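Local coordinates for protein cytosol aminopeptidase (Staphylococcus aureus subsp. aureus, PDB 3KZW) that probably removes N-terminal amino acids, leucine among them, from peptides as a metal-dependent leucyl aminopeptidase of the cytosol aminopeptidase family, at residues Phe247-Ala252 and Val371-Val376; Lys255-Lys260 and Glu337-Glu342; Arg262-Thr267 and Gly331-Ala336; Ala276-Val281 and Pro384-Asp389. One frame throughout, in Å; residues are numbered along the deposited sequence.

Interactions 1 and 3 are buried in the catalytic domain; interaction 4 is buried along its strands but reaches the surface at Ala276 and Ser385, and interaction 2, also largely buried, reaches the junction with two other subunits. Interactions 3 and 4 are two strand pairings of one mixed sheet: the first is antiparallel, the second parallel, and strand 328-338, paired in interaction 3, also neighbours strand 278-285. Both rest on backbone hydrogen bonds and apolar side chains. Interaction 1 joins two helices through one aspartate, and its helix 368-380 packs on the strands of interactions 3 and 4. Interaction 2 takes up strand 328-338 at its far end, where serine, glutamate, water and phosphate replace the hydrocarbon packing.

Interaction 1 of 4, residues Phe247-Ala252 and Val371-Val376; sequences FGLLQA and VLADAV
Asp374, on helix 368-380, reaches into the first turn of helix 248-254 and meets Phe247, Leu249 and Leu250. Its CB lies 4.0 Å from CD2 of the Phe247 ring, whose plane stands almost perpendicular to the carboxylate, 86° apart. One atom further on, Asp374 CG comes within 3.7 Å of Leu249 CB. The two carboxylate oxygens then part company. OD1 passes beside Leu249 CG and accepts a hydrogen bond from the backbone N of Leu354 in a neighbouring loop. OD2 turns to the helix start, where Phe247 holds the N-cap position: it takes a fairly straight bond from Leu250 N (3.1 Å, 162° at the hydrogen), arriving from above the carboxylate plane, and a weak, bent one from Leu249 N at 2.9 Å. A carboxylate set against the amino end of a helix in this way receives N-H groups of the first turn, here those of Leu249 and Leu250, which have no intrahelical acceptor, and the helix dipole would probably stabilise its negative charge. The two helix segments run roughly antiparallel, with their axes 7.9 Å apart at closest approach. Apolar contacts flank the acid. CD1 of Leu249 touches CB of Ala373 at 3.7 Å, while Leu250, with CG anti to its own N (chi1 178°), carries CD1 to 3.8 Å from CG1 of Val371. Leu250 and Val371 also rest on Ala336 and Ala334 of strand 328-338.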
loop_
_atom_site.group_PDB
_atom_site.type_symbol
_atom_site.label_atom_id
_atom_site.label_comp_id
_atom_site.label_asym_id
_atom_site.label_seq_id
_atom_site.Cartn_x
_atom_site.Cartn_y
_atom_site.Cartn_z
ATOM N N PHE A 247 -6.682 -37.687 8.936
ATOM C CA PHE A 247 -6.647 -36.303 9.417
ATOM C C PHE A 247 -6.135 -35.376 8.313
ATOM O O PHE A 247 -5.079 -34.755 8.443
ATOM C CB PHE A 247 -5.768 -36.186 10.665
ATOM C CG PHE A 247 -6.411 -36.709 11.917
ATOM C CD1 PHE A 247 -6.369 -38.066 12.230
ATOM C CD2 PHE A 247 -7.048 -35.839 12.795
ATOM C CE1 PHE A 247 -6.958 -38.552 13.396
ATOM C CE2 PHE A 247 -7.640 -36.310 13.961
ATOM C CZ PHE A 247 -7.597 -37.671 14.263
ATOM N N GLY A 248 -6.907 -35.287 7.232
ATOM C CA GLY A 248 -6.494 -34.601 6.006
ATOM C C GLY A 248 -6.171 -33.126 6.130
ATOM O O GLY A 248 -5.208 -32.652 5.522
ATOM N N LEU A 249 -6.969 -32.401 6.912
ATOM C CA LEU A 249 -6.782 -30.963 7.084
ATOM C C LEU A 249 -5.556 -30.642 7.935
ATOM O O LEU A 249 -4.793 -29.735 7.605
ATOM C CB LEU A 249 -8.036 -30.311 7.672
ATOM C CG LEU A 249 -9.349 -30.407 6.885
ATOM C CD1 LEU A 249 -10.443 -29.637 7.597
ATOM C CD2 LEU A 249 -9.201 -29.911 5.453
ATOM N N LEU A 250 -5.369 -31.393 9.020
ATOM C CA LEU A 250 -4.192 -31.246 9.877
ATOM C C LEU A 250 -2.912 -31.595 9.116
ATOM O O LEU A 250 -1.877 -30.952 9.304
ATOM C CB LEU A 250 -4.331 -32.101 11.145
ATOM C CG LEU A 250 -3.195 -32.142 12.178
ATOM C CD1 LEU A 250 -2.788 -30.750 12.661
ATOM C CD2 LEU A 250 -3.588 -33.017 13.354
ATOM N N GLN A 251 -2.997 -32.614 8.259
ATOM C CA GLN A 251 -1.897 -33.003 7.375
ATOM C C GLN A 251 -1.554 -31.870 6.411
ATOM O O GLN A 251 -0.386 -31.510 6.260
ATOM C CB GLN A 251 -2.260 -34.269 6.594
ATOM C CG GLN A 251 -1.237 -34.665 5.535
ATOM C CD GLN A 251 -1.780 -35.656 4.524
ATOM O OE1 GLN A 251 -2.989 -35.770 4.329
ATOM N NE2 GLN A 251 -0.882 -36.376 3.868
ATOM N N ALA A 252 -2.584 -31.314 5.778
ATOM C CA ALA A 252 -2.437 -30.237 4.800
ATOM C C ALA A 252 -1.729 -29.004 5.364
ATOM O O ALA A 252 -0.868 -28.428 4.704
ATOM C CB ALA A 252 -3.799 -29.853 4.239
ATOM N N VAL A 371 -7.299 -26.954 11.191
ATOM C CA VAL A 371 -6.833 -27.912 12.194
ATOM C C VAL A 371 -7.871 -28.143 13.295
ATOM O O VAL A 371 -7.966 -29.245 13.837
ATOM C CB VAL A 371 -5.445 -27.542 12.797
ATOM C CG1 VAL A 371 -4.391 -27.447 11.700
ATOM C CG2 VAL A 371 -5.499 -26.254 13.616
ATOM N N LEU A 372 -8.649 -27.107 13.608
ATOM C CA LEU A 372 -9.728 -27.211 14.586
ATOM C C LEU A 372 -10.837 -28.116 14.073
ATOM O O LEU A 372 -11.415 -28.886 14.838
ATOM C CB LEU A 372 -10.296 -25.831 14.930
ATOM C CG LEU A 372 -9.482 -24.913 15.845
ATOM C CD1 LEU A 372 -10.000 -23.489 15.750
ATOM C CD2 LEU A 372 -9.493 -25.397 17.295
ATOM N N ALA A 373 -11.122 -28.021 12.776
ATOM C CA ALA A 373 -12.154 -28.833 12.136
ATOM C C ALA A 373 -11.915 -30.332 12.335
ATOM O O ALA A 373 -12.833 -31.065 12.709
ATOM C CB ALA A 373 -12.242 -28.499 10.659
ATOM N N ASP A 374 -10.680 -30.773 12.089
ATOM C CA ASP A 374 -10.299 -32.171 12.281
ATOM C C ASP A 374 -10.327 -32.558 13.756
ATOM O O ASP A 374 -10.743 -33.664 14.106
ATOM C CB ASP A 374 -8.913 -32.447 11.682
ATOM C CG ASP A 374 -8.966 -32.808 10.197
ATOM O OD1 ASP A 374 -10.071 -32.894 9.617
ATOM O OD2 ASP A 374 -7.887 -33.017 9.605
ATOM N N ALA A 375 -9.897 -31.636 14.613
ATOM C CA ALA A 375 -9.853 -31.874 16.051
ATOM C C ALA A 375 -11.252 -31.935 16.671
ATOM O O ALA A 375 -11.514 -32.775 17.536
ATOM C CB ALA A 375 -9.001 -30.816 16.736
ATOM N N VAL A 376 -12.142 -31.049 16.224
ATOM C CA VAL A 376 -13.521 -31.005 16.717
ATOM C C VAL A 376 -14.274 -32.280 16.335
ATOM O O VAL A 376 -14.967 -32.870 17.170
ATOM C CB VAL A 376 -14.281 -29.732 16.237
ATOM C CG1 VAL A 376 -15.784 -29.883 16.416
ATOM C CG2 VAL A 376 -13.790 -28.504 16.988
#

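Interaction 2 of 4, residues Lys255-Lys260 and Glu337-Glu342; sequences KGSKHK and ENMINE. With PO4 (phosphate ion), chain T.
The backbones of Gly256 and Met339 come closest here, with CA atoms 5.1 Å apart, where the irregular loop 255-260 passes the end of strand 328-338. Ser257 and Glu337 supply the direct polar link: Ser257 OG donates to Glu337 OE2 at 2.6 Å, meeting the carboxylate from above its plane. The hydroxyl lies anti to its own backbone N (chi1 173°) and also accepts from His259 N at 3.0 Å, forming an ST turn. The extended Glu337 chain brings OE2 to the edge of the His259 ring as well, 3.7 Å from CD2 and in the ring plane, with ring and carboxylate nearly perpendicular. A water bridges the same two residues through their main chains, giving to His259 O and accepting from Glu337 N. Met339 CB lies 3.6 Å from Gly256 O, and its CG packs on Ser257 CB. Further along the segment, Asn341 sets OD1 against Gly256 CA at 3.4 Å, while that oxygen accepts from Ala343 N. Lys260 NZ hydrogen-bonds to Ser257 O, and weakly to Lys255 O, across the loop. Next to Asn341, Glu342 N donates to a phosphate, probably from the crystallisation liquor, at 2.9 Å, and Glu342 N of the second and third subunits bind it too. Because Ser257 OG gives to Glu337 OE2 while accepting from His259 N, one hydroxyl ties the turn of the loop to the strand.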
loop_
_atom_site.group_PDB
_atom_site.type_symbol
_atom_site.label_atom_id
_atom_site.label_comp_id
_atom_site.label_asym_id
_atom_site.label_seq_id
_atom_site.Cartn_x
_atom_site.Cartn_y
_atom_site.Cartn_z
ATOM N N LYS A 255 2.258 -30.091 6.635
ATOM C CA LYS A 255 3.169 -30.829 5.742
ATOM C C LYS A 255 4.334 -29.997 5.201
ATOM O O LYS A 255 5.356 -30.545 4.784
ATOM C CB LYS A 255 2.407 -31.502 4.589
ATOM C CG LYS A 255 1.691 -30.549 3.650
ATOM C CD LYS A 255 1.038 -31.288 2.500
ATOM C CE LYS A 255 0.246 -30.333 1.617
ATOM N NZ LYS A 255 -0.325 -31.001 0.414
ATOM N N GLY A 256 4.177 -28.675 5.221
ATOM C CA GLY A 256 5.193 -27.763 4.695
ATOM C C GLY A 256 6.382 -27.524 5.607
ATOM O O GLY A 256 7.353 -26.881 5.207
ATOM N N SER A 257 6.304 -28.037 6.831
ATOM C CA SER A 257 7.367 -27.876 7.815
ATOM C C SER A 257 8.222 -29.133 7.910
ATOM O O SER A 257 7.763 -30.230 7.586
ATOM C CB SER A 257 6.769 -27.558 9.184
ATOM O OG SER A 257 7.767 -27.567 10.189
ATOM N N LYS A 258 9.466 -28.963 8.353
ATOM C CA LYS A 258 10.343 -30.091 8.660
ATOM C C LYS A 258 9.785 -30.841 9.864
ATOM O O LYS A 258 9.859 -32.071 9.931
ATOM C CB LYS A 258 11.771 -29.615 8.948
ATOM C CG LYS A 258 12.787 -30.743 9.127
ATOM C CD LYS A 258 14.225 -30.236 9.034
ATOM C CE LYS A 258 14.766 -29.786 10.388
ATOM N NZ LYS A 258 15.246 -30.940 11.204
ATOM N N HIS A 259 9.222 -30.084 10.803
ATOM C CA HIS A 259 8.621 -30.638 12.005
ATOM C C HIS A 259 7.138 -30.900 11.751
ATOM O O HIS A 259 6.310 -29.984 11.809
ATOM C CB HIS A 259 8.825 -29.687 13.185
ATOM C CG HIS A 259 10.190 -29.075 13.233
ATOM N ND1 HIS A 259 11.312 -29.785 13.599
ATOM C CD2 HIS A 259 10.614 -27.820 12.953
ATOM C CE1 HIS A 259 12.369 -28.994 13.547
ATOM N NE2 HIS A 259 11.973 -27.795 13.159
ATOM N N LYS A 260 6.824 -32.161 11.463
ATOM C CA LYS A 260 5.479 -32.587 11.072
ATOM C C LYS A 260 4.455 -32.481 12.210
ATOM O O LYS A 260 4.834 -32.519 13.384
ATOM C CB LYS A 260 5.518 -34.017 10.522
ATOM C CG LYS A 260 6.515 -34.242 9.389
ATOM C CD LYS A 260 6.164 -33.449 8.136
ATOM C CE LYS A 260 7.296 -33.516 7.128
ATOM N NZ LYS A 260 7.114 -32.530 6.035
ATOM N N GLU A 337 2.924 -26.722 12.265
ATOM C CA GLU A 337 3.707 -25.527 11.967
ATOM C C GLU A 337 3.422 -25.102 10.525
ATOM O O GLU A 337 3.711 -25.843 9.585
ATOM C CB GLU A 337 5.199 -25.806 12.177
ATOM C CG GLU A 337 6.054 -24.570 12.407
ATOM C CD GLU A 337 7.537 -24.893 12.547
ATOM O OE1 GLU A 337 8.098 -24.662 13.639
ATOM O OE2 GLU A 337 8.143 -25.376 11.568
ATOM N N ASN A 338 2.841 -23.915 10.361
ATOM C CA ASN A 338 2.426 -23.415 9.046
ATOM C C ASN A 338 3.579 -22.762 8.286
ATOM O O ASN A 338 3.875 -21.587 8.493
ATOM C CB ASN A 338 1.252 -22.436 9.199
ATOM C CG ASN A 338 0.515 -22.178 7.888
ATOM O OD1 ASN A 338 0.747 -22.844 6.880
ATOM N ND2 ASN A 338 -0.385 -21.207 7.906
ATOM N N MET A 339 4.212 -23.530 7.400
ATOM C CA MET A 339 5.447 -23.111 6.723
ATOM C C MET A 339 5.355 -23.196 5.198
ATOM O O MET A 339 4.439 -23.815 4.655
ATOM C CB MET A 339 6.625 -23.959 7.210
ATOM C CG MET A 339 6.961 -23.830 8.692
ATOM S SD MET A 339 8.119 -22.501 9.071
ATOM C CE MET A 339 6.999 -21.137 9.326
ATOM N N ILE A 340 6.315 -22.570 4.517
ATOM C CA ILE A 340 6.405 -22.597 3.056
ATOM C C ILE A 340 7.523 -23.539 2.611
ATOM O O ILE A 340 8.652 -23.444 3.100
ATOM C CB ILE A 340 6.692 -21.185 2.469
ATOM C CG1 ILE A 340 5.612 -20.185 2.878
ATOM C CG2 ILE A 340 6.815 -21.239 0.944
ATOM C CD1 ILE A 340 5.985 -18.740 2.630
ATOM N N ASN A 341 7.201 -24.443 1.688
ATOM C CA ASN A 341 8.212 -25.266 1.018
ATOM C C ASN A 341 7.728 -25.776 -0.343
ATOM O O ASN A 341 6.677 -25.355 -0.828
ATOM C CB ASN A 341 8.710 -26.409 1.927
ATOM C CG ASN A 341 7.804 -27.633 1.908
ATOM O OD1 ASN A 341 6.605 -27.543 1.647
ATOM N ND2 ASN A 341 8.385 -28.789 2.193
ATOM N N GLU A 342 8.498 -26.682 -0.945
ATOM C CA GLU A 342 8.214 -27.222 -2.279
ATOM C C GLU A 342 6.855 -27.916 -2.416
ATOM O O GLU A 342 6.348 -28.064 -3.530
ATOM C CB GLU A 342 9.333 -28.177 -2.724
ATOM C CG GLU A 342 9.459 -29.453 -1.894
ATOM C CD GLU A 342 10.550 -30.385 -2.393
ATOM O OE1 GLU A 342 10.447 -31.604 -2.139
ATOM O OE2 GLU A 342 11.509 -29.910 -3.038
HETATM P P PO4 T . 12.350 -27.534 0.810
HETATM O O1 PO4 T . 11.998 -27.210 2.236
HETATM O O2 PO4 T . 12.896 -28.938 0.724
HETATM O O3 PO4 T . 11.112 -27.406 -0.034
HETATM O O4 PO4 T . 13.373 -26.548 0.317
HETATM O O HOH W 1 3.716 -29.163 11.107
#

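Interaction 3 of 4, residues Arg262-Thr267 and Gly331-Ala336; sequences RLVTIT and GVLACA
Arg262 and Cys335 begin a regular antiparallel ladder between strands 262-269 and 328-338, whose segments run at 167° to each other. Backbone hydrogen bonds come first. Arg262 with Cys335, Val264 with Leu333 and Ile266 with Gly331 are the hydrogen-bonded pairs, each exchanging two bonds; Val264 N to Leu333 O measures 3.0 Å and the return bond from Leu333 N to Val264 O 2.9 Å. Leu263 with Ala334 and Thr265 with Val332 are the non-hydrogen-bonded pairs between them. Weaker CA-H...O contacts thicken the ladder: Leu263 CA points its hydrogen at Leu333 O from 3.4 Å, and Thr265 CA does likewise to Gly331 O.

Apolar contacts divide by face. On the face that carries Val264 and Leu333, Val264 CB stands 4.0 Å from Leu333 CB, directly across the pair. Leu333, its CG anti to the carbonyl carbon (chi1 -46°), extends CD1 to Ile266 CD1 at 3.8 Å, the two side chains crossing diagonally above Gly331, which adds no side chain of its own. On the face that carries Leu263 and Val332, Leu263 CD1 reaches 3.9 Å from Val332 CG1. Helix 216-226 covers the first face, through Ala220, Phe219 and Ile223, and helix 368-380 the second, consistent with the three-layer alpha/beta/alpha sandwich of the catalytic domain. Thr265 OG1 has a weak hydrogen bond to Tyr378 OH.

With main-chain polar groups of the three hydrogen-bonded pairs satisfied strand to strand, both faces are left mainly to apolar side chains, which suits a sheet buried between helices.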
loop_
_atom_site.group_PDB
_atom_site.type_symbol
_atom_site.label_atom_id
_atom_site.label_comp_id
_atom_site.label_asym_id
_atom_site.label_seq_id
_atom_site.Cartn_x
_atom_site.Cartn_y
_atom_site.Cartn_z
ATOM N N ARG A 262 1.205 -33.039 14.929
ATOM C CA ARG A 262 0.873 -34.034 15.945
ATOM C C ARG A 262 -0.554 -33.805 16.426
ATOM O O ARG A 262 -1.052 -32.672 16.397
ATOM C CB ARG A 262 1.826 -33.936 17.143
ATOM C CG ARG A 262 3.289 -34.260 16.860
ATOM C CD ARG A 262 3.511 -35.749 16.671
ATOM N NE ARG A 262 4.932 -36.084 16.604
ATOM C CZ ARG A 262 5.660 -36.084 15.490
ATOM N NH1 ARG A 262 5.114 -35.762 14.326
ATOM N NH2 ARG A 262 6.941 -36.407 15.541
ATOM N N LEU A 263 -1.213 -34.881 16.854
ATOM C CA LEU A 263 -2.484 -34.763 17.566
ATOM C C LEU A 263 -2.324 -35.314 18.975
ATOM O O LEU A 263 -1.941 -36.471 19.156
ATOM C CB LEU A 263 -3.617 -35.488 16.836
ATOM C CG LEU A 263 -5.016 -35.210 17.404
ATOM C CD1 LEU A 263 -5.666 -34.028 16.704
ATOM C CD2 LEU A 263 -5.895 -36.433 17.292
ATOM N N VAL A 264 -2.614 -34.473 19.964
ATOM C CA VAL A 264 -2.464 -34.844 21.368
ATOM C C VAL A 264 -3.833 -35.007 22.022
ATOM O O VAL A 264 -4.647 -34.080 22.016
ATOM C CB VAL A 264 -1.614 -33.806 22.148
ATOM C CG1 VAL A 264 -1.376 -34.265 23.579
ATOM C CG2 VAL A 264 -0.288 -33.565 21.446
ATOM N N THR A 265 -4.081 -36.195 22.567
ATOM C CA THR A 265 -5.312 -36.476 23.302
ATOM C C THR A 265 -5.000 -36.556 24.793
ATOM O O THR A 265 -4.119 -37.309 25.214
ATOM C CB THR A 265 -5.985 -37.788 22.829
ATOM O OG1 THR A 265 -6.056 -37.803 21.398
ATOM C CG2 THR A 265 -7.389 -37.909 23.391
ATOM N N ILE A 266 -5.720 -35.761 25.578
ATOM C CA ILE A 266 -5.531 -35.698 27.024
ATOM C C ILE A 266 -6.833 -36.072 27.724
ATOM O O ILE A 266 -7.844 -35.393 27.559
ATOM C CB ILE A 266 -5.096 -34.278 27.468
ATOM C CG1 ILE A 266 -3.811 -33.852 26.753
ATOM C CG2 ILE A 266 -4.906 -34.215 28.978
ATOM C CD1 ILE A 266 -3.538 -32.360 26.810
ATOM N N THR A 267 -6.812 -37.152 28.499
ATOM C CA THR A 267 -8.007 -37.575 29.235
ATOM C C THR A 267 -7.830 -37.457 30.746
ATOM O O THR A 267 -6.795 -37.839 31.297
ATOM C CB THR A 267 -8.457 -39.012 28.870
ATOM O OG1 THR A 267 -7.365 -39.919 29.049
ATOM C CG2 THR A 267 -8.935 -39.084 27.426
ATOM N N GLY A 331 -9.274 -33.664 26.273
ATOM C CA GLY A 331 -8.618 -32.545 25.612
ATOM C C GLY A 331 -8.003 -32.984 24.303
ATOM O O GLY A 331 -7.275 -33.976 24.260
ATOM N N VAL A 332 -8.306 -32.253 23.233
ATOM C CA VAL A 332 -7.758 -32.551 21.910
ATOM C C VAL A 332 -6.965 -31.353 21.403
ATOM O O VAL A 332 -7.493 -30.243 21.307
ATOM C CB VAL A 332 -8.863 -32.931 20.888
ATOM C CG1 VAL A 332 -8.248 -33.328 19.546
ATOM C CG2 VAL A 332 -9.739 -34.061 21.427
ATOM N N LEU A 333 -5.693 -31.589 21.090
ATOM C CA LEU A 333 -4.809 -30.539 20.595
ATOM C C LEU A 333 -4.334 -30.854 19.185
ATOM O O LEU A 333 -3.732 -31.902 18.941
ATOM C CB LEU A 333 -3.612 -30.350 21.534
ATOM C CG LEU A 333 -3.873 -30.266 23.041
ATOM C CD1 LEU A 333 -2.558 -30.195 23.786
ATOM C CD2 LEU A 333 -4.759 -29.080 23.404
ATOM N N ALA A 334 -4.626 -29.944 18.258
ATOM C CA ALA A 334 -4.156 -30.058 16.882
ATOM C C ALA A 334 -2.904 -29.214 16.718
ATOM O O ALA A 334 -2.982 -27.985 16.653
ATOM C CB ALA A 334 -5.238 -29.617 15.912
ATOM N N CYS A 335 -1.753 -29.880 16.659
ATOM C CA CYS A 335 -0.460 -29.199 16.612
ATOM C C CYS A 335 0.186 -29.296 15.239
ATOM O O CYS A 335 0.288 -30.383 14.681
ATOM C CB CYS A 335 0.482 -29.774 17.668
ATOM S SG CYS A 335 -0.229 -29.839 19.325
ATOM N N ALA A 336 0.615 -28.152 14.709
ATOM C CA ALA A 336 1.256 -28.067 13.396
ATOM C C ALA A 336 2.068 -26.784 13.282
ATOM O O ALA A 336 1.921 -25.874 14.100
ATOM C CB ALA A 336 0.217 -28.132 12.283
#

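Interaction 4 of 4, residues Ala276-Val281 and Pro384-Asp389; sequences APIALV and PSVIMD
Ala279, Val281 and Met388 are the most deeply engaged residues where strands 278-285 and 386-391 run in parallel, segments 278-281 and 386-389 lying 4.6 Å apart at the axes. Ala279 is gripped through both its backbone groups: its N donates to Val386 O at 3.0 Å and its O accepts from Met388 N at 2.8 Å. Its small CB touches both Pro384 CG, 3.7 Å away, and Ile387 CG1. The O of Met388 accepts from Val281 N at 2.7 Å. Its extended side chain lies alongside Leu280, with CB 3.9 Å from Leu280 CD2. Val281 turns to the other face: with CG1 anti to the backbone N (chi1 -178°), CG2 is left beside that N and crosses Ile387 CG2 at 4.0 Å, and CB meets that of Asp389. The Asp389 carboxylate itself leads away, to His480 and His478. Ser385 N also bonds to Pro277 O, nearer both segment starts. This parallel pair lies in the mixed sheet between helices, as in the alpha/beta/alpha fold of the family. Strand 328-338 flanks strand 278-285 on its other edge; helix 368-380 packs against Val281 and Ile387, whereas helices 505-512 and 414-426 cover Val386 and Met388 on the opposite face.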
loop_
_atom_site.group_PDB
_atom_site.type_symbol
_atom_site.label_atom_id
_atom_site.label_comp_id
_atom_site.label_asym_id
_atom_site.label_seq_id
_atom_site.Cartn_x
_atom_site.Cartn_y
_atom_site.Cartn_z
ATOM N N ALA A 276 -20.432 -39.021 30.046
ATOM C CA ALA A 276 -20.044 -38.131 28.953
ATOM C C ALA A 276 -19.074 -37.032 29.393
ATOM O O ALA A 276 -19.390 -36.237 30.286
ATOM C CB ALA A 276 -21.288 -37.521 28.322
ATOM N N PRO A 277 -17.883 -36.987 28.765
ATOM C CA PRO A 277 -16.857 -36.019 29.135
ATOM C C PRO A 277 -17.122 -34.622 28.576
ATOM O O PRO A 277 -18.004 -34.439 27.738
ATOM C CB PRO A 277 -15.588 -36.608 28.512
ATOM C CG PRO A 277 -16.065 -37.344 27.321
ATOM C CD PRO A 277 -17.441 -37.862 27.660
ATOM N N ILE A 278 -16.366 -33.645 29.066
ATOM C CA ILE A 278 -16.360 -32.304 28.499
ATOM C C ILE A 278 -15.174 -32.213 27.543
ATOM O O ILE A 278 -14.032 -32.465 27.934
ATOM C CB ILE A 278 -16.275 -31.225 29.601
ATOM C CG1 ILE A 278 -17.552 -31.239 30.445
ATOM C CG2 ILE A 278 -16.055 -29.842 28.995
ATOM C CD1 ILE A 278 -17.410 -30.588 31.803
ATOM N N ALA A 279 -15.456 -31.877 26.286
ATOM C CA ALA A 279 -14.416 -31.769 25.265
ATOM C C ALA A 279 -13.822 -30.374 25.234
ATOM O O ALA A 279 -14.540 -29.389 25.077
ATOM C CB ALA A 279 -14.959 -32.143 23.897
ATOM N N LEU A 280 -12.504 -30.304 25.396
ATOM C CA LEU A 280 -11.772 -29.051 25.279
ATOM C C LEU A 280 -10.775 -29.141 24.128
ATOM O O LEU A 280 -9.799 -29.892 24.194
ATOM C CB LEU A 280 -11.069 -28.701 26.593
ATOM C CG LEU A 280 -11.917 -28.563 27.864
ATOM C CD1 LEU A 280 -11.015 -28.346 29.069
ATOM C CD2 LEU A 280 -12.939 -27.435 27.758
ATOM N N VAL A 281 -11.041 -28.379 23.070
ATOM C CA VAL A 281 -10.232 -28.410 21.852
ATOM C C VAL A 281 -9.341 -27.172 21.765
ATOM O O VAL A 281 -9.800 -26.052 21.985
ATOM C CB VAL A 281 -11.128 -28.522 20.593
ATOM C CG1 VAL A 281 -10.286 -28.593 19.325
ATOM C CG2 VAL A 281 -12.036 -29.738 20.694
ATOM N N PRO A 384 -19.208 -36.092 23.668
ATOM C CA PRO A 384 -19.168 -35.204 24.821
ATOM C C PRO A 384 -20.501 -34.499 25.042
ATOM O O PRO A 384 -21.322 -34.428 24.125
ATOM C CB PRO A 384 -18.084 -34.184 24.447
ATOM C CG PRO A 384 -17.742 -34.434 22.996
ATOM C CD PRO A 384 -18.700 -35.429 22.455
ATOM N N SER A 385 -20.709 -33.987 26.253
ATOM C CA SER A 385 -21.909 -33.218 26.571
ATOM C C SER A 385 -21.815 -31.819 25.975
ATOM O O SER A 385 -22.833 -31.214 25.626
ATOM C CB SER A 385 -22.122 -33.139 28.084
ATOM O OG SER A 385 -21.027 -32.510 28.723
ATOM N N VAL A 386 -20.585 -31.319 25.866
ATOM C CA VAL A 386 -20.300 -30.007 25.279
ATOM C C VAL A 386 -18.885 -29.981 24.703
ATOM O O VAL A 386 -17.979 -30.628 25.230
ATOM C CB VAL A 386 -20.508 -28.848 26.306
ATOM C CG1 VAL A 386 -19.480 -28.904 27.440
ATOM C CG2 VAL A 386 -20.489 -27.486 25.616
ATOM N N ILE A 387 -18.713 -29.250 23.605
ATOM C CA ILE A 387 -17.398 -29.031 23.012
ATOM C C ILE A 387 -17.040 -27.553 23.139
ATOM O O ILE A 387 -17.822 -26.681 22.760
ATOM C CB ILE A 387 -17.343 -29.475 21.523
ATOM C CG1 ILE A 387 -17.646 -30.972 21.396
ATOM C CG2 ILE A 387 -15.977 -29.151 20.906
ATOM C CD1 ILE A 387 -17.859 -31.452 19.970
ATOM N N MET A 388 -15.864 -27.282 23.693
ATOM C CA MET A 388 -15.345 -25.922 23.782
ATOM C C MET A 388 -13.981 -25.850 23.124
ATOM O O MET A 388 -13.059 -26.571 23.512
ATOM C CB MET A 388 -15.244 -25.469 25.237
ATOM C CG MET A 388 -16.579 -25.294 25.922
ATOM S SD MET A 388 -16.405 -24.822 27.647
ATOM C CE MET A 388 -18.058 -25.161 28.240
ATOM N N ASP A 389 -13.855 -24.992 22.118
ATOM C CA ASP A 389 -12.571 -24.799 21.458
ATOM C C ASP A 389 -11.976 -23.427 21.771
ATOM O O ASP A 389 -12.705 -22.446 21.940
ATOM C CB ASP A 389 -12.663 -25.069 19.949
ATOM C CG ASP A 389 -13.324 -23.935 19.182
ATOM O OD1 ASP A 389 -12.652 -22.907 18.933
ATOM O OD2 ASP A 389 -14.506 -24.078 18.807
#